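Local coordinates for USP37 protein (Homo sapiens, PDB 3U12) that probably removes ubiquitin from proteins as a cysteine-type deubiquitinase, of which this fragment is the pleckstrin homology domain, at residues P25-K37 with V56-Q68. Numbering follows the deposited sequence. Where two conformers were deposited one is given.
Sequences PIRIRSMQTGITK and VHYNTGGIPRIFQ. With SO4 (sulfate ion), chain E; SO4 (sulfate ion), chain D.
Gln32 reaches from the turn after strand 25-30 over the ring of Phe67. Its CG sits between the backbone N and the carbonyl carbon, chi1 74°, and the chain beyond runs extended. This brings NE2 above one face of the ring, 3.2 Å from its plane and offset toward the rim. The amide is steeply inclined to the ring, with 65° between their planes. NE2 also gives a weak hydrogen bond to Ile66 O. At the other end of the amide, Gln32 OE1 accepts from Arg65 NH1 at 2.8 Å. That donor lies tilted from the carbonyl plane, and the two side chains run alongside in opposing senses.

Ser30 OG lies at the Phe67 edge, in the ring plane, and donates to Thr33 OG1. Thr33 OG1 in turn donates to Gly34 O, which takes Ser30 N on the opposite face. A classic beta bulge sets Thr33 and Gly34 across from Ser30. Thr33 CG2 lies near the Phe67 ring edge and 3.9 Å from Arg65 CD.

Further in, Ile28 CG2 meets Phe67 CZ at 4.0 Å, while Ile28 CD1 meets Val56 CG1 tip to tip at 3.8 Å. Ile26 CG2 approaches Tyr58 CE1 obliquely at 4.0 Å. Leu98 of strand 97-104 touches both Ile28 and Phe67. One water joins Tyr58 OH, Thr36 OG1 and Ile26 O. Thr36 OG1 also accepts from Ile28 N, a nearly straight bond at 166°.

The contact thus joins strand 25-30 and its turn to strands 51-58 and 65-68 of a PH domain's curled antiparallel sheet. Strand 39-48 pairs with both 25-30 and 51-58. Apolar side chains fill the inner part. At the Gln32 end, one sound and one weak bond probably limit rotation of the amide over Phe67; at the other, the water links the Tyr58 hydroxyl to strand 25-30.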
loop_
_atom_site.group_PDB
_atom_site.type_symbol
_atom_site.label_atom_id
_atom_site.label_comp_id
_atom_site.label_asym_id
_atom_site.label_seq_id
_atom_site.Cartn_x
_atom_site.Cartn_y
_atom_site.Cartn_z
ATOM N N PRO A 25 4.587 -6.464 -7.775
ATOM C CA PRO A 25 4.592 -5.318 -8.694
ATOM C C PRO A 25 3.707 -4.197 -8.128
ATOM O O PRO A 25 2.610 -4.455 -7.621
ATOM C CB PRO A 25 4.037 -5.900 -9.998
ATOM C CG PRO A 25 4.208 -7.386 -9.868
ATOM C CD PRO A 25 3.986 -7.656 -8.414
ATOM N N ILE A 26 4.223 -2.972 -8.165
ATOM C CA ILE A 26 3.564 -1.781 -7.636
ATOM C C ILE A 26 3.322 -0.722 -8.726
ATOM O O ILE A 26 4.213 -0.436 -9.514
ATOM C CB ILE A 26 4.391 -1.192 -6.452
ATOM C CG1 ILE A 26 4.333 -2.138 -5.212
ATOM C CG2 ILE A 26 3.927 0.255 -6.069
ATOM C CD1 ILE A 26 5.359 -1.780 -4.086
ATOM N N ARG A 27 2.113 -0.126 -8.728
ATOM C CA ARG A 27 1.731 0.952 -9.634
ATOM C C ARG A 27 1.090 2.025 -8.765
ATOM O O ARG A 27 0.267 1.708 -7.913
ATOM C CB ARG A 27 0.715 0.448 -10.675
ATOM C CG ARG A 27 0.974 0.952 -12.074
ATOM C CD ARG A 27 -0.280 0.911 -12.924
ATOM N NE ARG A 27 -1.093 2.113 -12.729
ATOM C CZ ARG A 27 -2.359 2.113 -12.323
ATOM N NH1 ARG A 27 -2.989 0.967 -12.090
ATOM N NH2 ARG A 27 -3.010 3.257 -12.163
ATOM N N ILE A 28 1.487 3.288 -8.947
ATOM C CA ILE A 28 0.936 4.379 -8.149
ATOM C C ILE A 28 0.441 5.516 -9.054
ATOM O O ILE A 28 1.038 5.791 -10.097
ATOM C CB ILE A 28 2.010 4.884 -7.114
ATOM C CG1 ILE A 28 2.383 3.753 -6.093
ATOM C CG2 ILE A 28 1.545 6.145 -6.349
ATOM C CD1 ILE A 28 3.606 4.037 -5.342
ATOM N N ARG A 29 -0.646 6.170 -8.642
ATOM C CA ARG A 29 -1.193 7.347 -9.301
ATOM C C ARG A 29 -1.275 8.407 -8.187
ATOM O O ARG A 29 -2.073 8.266 -7.256
ATOM C CB ARG A 29 -2.557 7.039 -9.951
ATOM C CG ARG A 29 -3.302 8.260 -10.497
ATOM C CD ARG A 29 -4.518 7.899 -11.356
ATOM N NE ARG A 29 -5.442 6.962 -10.702
ATOM C CZ ARG A 29 -6.413 7.315 -9.865
ATOM N NH1 ARG A 29 -6.602 8.591 -9.553
ATOM N NH2 ARG A 29 -7.201 6.393 -9.327
ATOM N N SER A 30 -0.378 9.406 -8.232
ATOM C CA SER A 30 -0.327 10.481 -7.232
ATOM C C SER A 30 0.348 11.702 -7.785
ATOM O O SER A 30 1.050 11.638 -8.794
ATOM C CB SER A 30 0.385 10.019 -5.947
ATOM O OG SER A 30 1.774 9.874 -6.174
HETATM N N MSE A 31 0.131 12.833 -7.118
HETATM C CA MSE A 31 0.743 14.112 -7.447
HETATM C C MSE A 31 2.283 13.993 -7.316
HETATM O O MSE A 31 3.005 14.495 -8.185
HETATM C CB MSE A 31 0.214 15.187 -6.477
HETATM C CG MSE A 31 -1.181 15.678 -6.813
HETATM SE SE MSE A 31 -1.168 16.727 -8.464
HETATM C CE MSE A 31 -0.691 18.507 -7.737
ATOM N N GLN A 32 2.785 13.304 -6.238
ATOM C CA GLN A 32 4.238 13.194 -6.022
ATOM C C GLN A 32 4.910 12.168 -6.949
ATOM O O GLN A 32 6.121 12.243 -7.144
ATOM C CB GLN A 32 4.593 12.930 -4.538
ATOM C CG GLN A 32 4.309 11.508 -4.011
ATOM C CD GLN A 32 4.973 11.231 -2.668
ATOM O OE1 GLN A 32 6.047 11.754 -2.347
ATOM N NE2 GLN A 32 4.346 10.404 -1.848
ATOM N N THR A 33 4.156 11.202 -7.498
ATOM C CA THR A 33 4.797 10.229 -8.401
ATOM C C THR A 33 4.378 10.343 -9.904
ATOM O O THR A 33 5.004 9.717 -10.762
ATOM C CB THR A 33 4.516 8.801 -7.936
ATOM O OG1 THR A 33 3.138 8.515 -8.151
ATOM C CG2 THR A 33 4.892 8.542 -6.455
ATOM N N GLY A 34 3.266 11.013 -10.189
ATOM C CA GLY A 34 2.674 10.968 -11.522
ATOM C C GLY A 34 2.015 9.591 -11.626
ATOM O O GLY A 34 1.692 8.979 -10.594
ATOM N N ILE A 35 1.812 9.072 -12.836
ATOM C CA ILE A 35 1.253 7.719 -12.997
ATOM C C ILE A 35 2.424 6.813 -13.358
ATOM O O ILE A 35 2.967 6.927 -14.457
ATOM C CB ILE A 35 0.079 7.649 -14.035
ATOM C CG1 ILE A 35 -1.101 8.527 -13.576
ATOM C CG2 ILE A 35 -0.369 6.174 -14.237
ATOM C CD1 ILE A 35 -2.232 8.749 -14.578
ATOM N N THR A 36 2.833 5.951 -12.434
ATOM C CA THR A 36 3.996 5.085 -12.659
ATOM C C THR A 36 3.643 3.839 -13.463
ATOM O O THR A 36 2.469 3.510 -13.601
ATOM C CB THR A 36 4.619 4.671 -11.311
ATOM O OG1 THR A 36 3.788 3.685 -10.676
ATOM C CG2 THR A 36 4.864 5.847 -10.374
ATOM N N LYS A 37 4.660 3.114 -13.946
ATOM C CA LYS A 37 4.452 1.817 -14.594
ATOM C C LYS A 37 4.536 0.776 -13.462
ATOM O O LYS A 37 4.913 1.133 -12.344
ATOM C CB LYS A 37 5.536 1.557 -15.651
ATOM C CG LYS A 37 5.095 1.896 -17.071
ATOM N N VAL A 56 7.029 3.081 0.238
ATOM C CA VAL A 56 7.103 2.339 -1.017
ATOM C C VAL A 56 8.586 2.214 -1.383
ATOM O O VAL A 56 9.236 3.214 -1.685
ATOM C CB VAL A 56 6.284 3.025 -2.143
ATOM C CG1 VAL A 56 6.462 2.295 -3.482
ATOM C CG2 VAL A 56 4.802 3.127 -1.763
ATOM N N HIS A 57 9.117 0.996 -1.334
ATOM C CA HIS A 57 10.514 0.724 -1.717
ATOM C C HIS A 57 10.463 -0.031 -3.039
ATOM O O HIS A 57 9.641 -0.947 -3.204
ATOM C CB HIS A 57 11.190 -0.231 -0.716
ATOM C CG HIS A 57 11.465 0.314 0.648
ATOM N ND1 HIS A 57 10.594 0.085 1.696
ATOM C CD2 HIS A 57 12.602 0.864 1.139
ATOM C CE1 HIS A 57 11.194 0.560 2.774
ATOM N NE2 HIS A 57 12.408 1.056 2.482
ATOM N N TYR A 58 11.347 0.314 -3.959
ATOM C CA TYR A 58 11.446 -0.394 -5.227
ATOM C C TYR A 58 12.715 -1.205 -5.234
ATOM O O TYR A 58 13.718 -0.781 -4.655
ATOM C CB TYR A 58 11.429 0.571 -6.416
ATOM C CG TYR A 58 10.110 1.292 -6.584
ATOM C CD1 TYR A 58 8.932 0.586 -6.825
ATOM C CD2 TYR A 58 10.046 2.684 -6.570
ATOM C CE1 TYR A 58 7.716 1.244 -6.978
ATOM C CE2 TYR A 58 8.836 3.353 -6.731
ATOM C CZ TYR A 58 7.679 2.629 -6.969
ATOM O OH TYR A 58 6.484 3.284 -7.110
ATOM N N ASN A 59 12.669 -2.389 -5.874
ATOM C CA ASN A 59 13.834 -3.261 -6.032
ATOM C C ASN A 59 14.968 -2.535 -6.755
ATOM O O ASN A 59 16.105 -2.712 -6.352
ATOM C CB ASN A 59 13.480 -4.536 -6.807
ATOM C CG ASN A 59 12.713 -5.561 -6.023
ATOM O OD1 ASN A 59 12.125 -5.293 -4.970
ATOM N ND2 ASN A 59 12.691 -6.770 -6.543
ATOM N N THR A 60 14.661 -1.709 -7.784
ATOM C CA THR A 60 15.659 -0.960 -8.570
ATOM C C THR A 60 16.395 0.113 -7.746
ATOM O O THR A 60 17.445 0.577 -8.172
ATOM C CB THR A 60 15.057 -0.338 -9.846
ATOM O OG1 THR A 60 13.765 0.194 -9.569
ATOM C CG2 THR A 60 14.982 -1.321 -11.002
ATOM N N GLY A 61 15.855 0.489 -6.590
ATOM C CA GLY A 61 16.490 1.478 -5.725
ATOM C C GLY A 61 15.823 2.836 -5.738
ATOM O O GLY A 61 14.607 2.933 -5.938
ATOM N N GLY A 62 16.625 3.875 -5.531
ATOM C CA GLY A 62 16.138 5.246 -5.426
ATOM C C GLY A 62 15.682 5.565 -4.008
ATOM O O GLY A 62 15.621 4.672 -3.157
ATOM N N ILE A 63 15.348 6.835 -3.732
ATOM C CA ILE A 63 14.856 7.237 -2.404
ATOM C C ILE A 63 13.384 6.793 -2.245
ATOM O O ILE A 63 12.539 7.235 -3.029
ATOM C CB ILE A 63 15.039 8.760 -2.155
ATOM C CG1 ILE A 63 16.545 9.137 -2.164
ATOM C CG2 ILE A 63 14.390 9.172 -0.798
ATOM C CD1 ILE A 63 16.848 10.555 -2.625
ATOM N N PRO A 64 13.048 5.961 -1.235
ATOM C CA PRO A 64 11.641 5.556 -1.057
ATOM C C PRO A 64 10.716 6.733 -0.779
ATOM O O PRO A 64 11.104 7.674 -0.111
ATOM C CB PRO A 64 11.689 4.628 0.183
ATOM C CG PRO A 64 13.086 4.140 0.242
ATOM C CD PRO A 64 13.923 5.314 -0.240
ATOM N N ARG A 65 9.489 6.656 -1.264
ATOM C CA ARG A 65 8.470 7.678 -1.036
ATOM C C ARG A 65 7.553 7.217 0.065
ATOM O O ARG A 65 7.297 5.999 0.216
ATOM C CB ARG A 65 7.671 7.994 -2.312
ATOM C CG ARG A 65 8.553 8.546 -3.425
ATOM C CD ARG A 65 7.913 9.681 -4.196
ATOM N NE ARG A 65 8.930 10.544 -4.802
ATOM C CZ ARG A 65 9.218 11.784 -4.406
ATOM N NH1 ARG A 65 8.546 12.345 -3.406
ATOM N NH2 ARG A 65 10.161 12.482 -5.024
ATOM N N ILE A 66 7.038 8.170 0.838
ATOM C CA ILE A 66 6.160 7.879 1.959
ATOM C C ILE A 66 4.791 8.555 1.799
ATOM O O ILE A 66 4.699 9.705 1.375
ATOM C CB ILE A 66 6.862 8.216 3.297
ATOM C CG1 ILE A 66 5.952 7.941 4.498
ATOM C CG2 ILE A 66 7.425 9.643 3.346
ATOM C CD1 ILE A 66 6.671 7.709 5.699
ATOM N N PHE A 67 3.733 7.823 2.192
ATOM C CA PHE A 67 2.351 8.250 2.093
ATOM C C PHE A 67 1.771 8.102 3.475
ATOM O O PHE A 67 1.835 7.009 4.064
ATOM C CB PHE A 67 1.627 7.316 1.100
ATOM C CG PHE A 67 2.157 7.407 -0.313
ATOM C CD1 PHE A 67 1.505 8.180 -1.269
ATOM C CD2 PHE A 67 3.288 6.687 -0.702
ATOM C CE1 PHE A 67 1.979 8.242 -2.586
ATOM C CE2 PHE A 67 3.774 6.770 -2.013
ATOM C CZ PHE A 67 3.102 7.528 -2.949
ATOM N N GLN A 68 1.210 9.183 4.001
ATOM C CA GLN A 68 0.531 9.168 5.302
ATOM C C GLN A 68 -0.726 8.306 5.230
ATOM O O GLN A 68 -1.435 8.361 4.229
ATOM C CB GLN A 68 0.161 10.585 5.763
ATOM C CG GLN A 68 -0.424 10.565 7.186
ATOM C CD GLN A 68 -0.578 11.925 7.800
ATOM O OE1 GLN A 68 0.291 12.789 7.673
ATOM N NE2 GLN A 68 -1.684 12.127 8.506
HETATM S S SO4 E . 7.744 5.589 -13.754
HETATM O O1 SO4 E . 7.158 6.205 -14.964
HETATM O O2 SO4 E . 7.454 6.437 -12.588
HETATM O O3 SO4 E . 7.183 4.237 -13.571
HETATM O O4 SO4 E . 9.202 5.472 -13.907
HETATM S S SO4 D . -2.670 14.711 10.637
HETATM O O1 SO4 D . -3.747 15.459 11.303
HETATM O O2 SO4 D . -1.418 15.482 10.683
HETATM O O3 SO4 D . -2.475 13.424 11.332
HETATM O O4 SO4 D . -3.054 14.472 9.237
HETATM O O HOH W 1 5.297 2.184 -9.192
#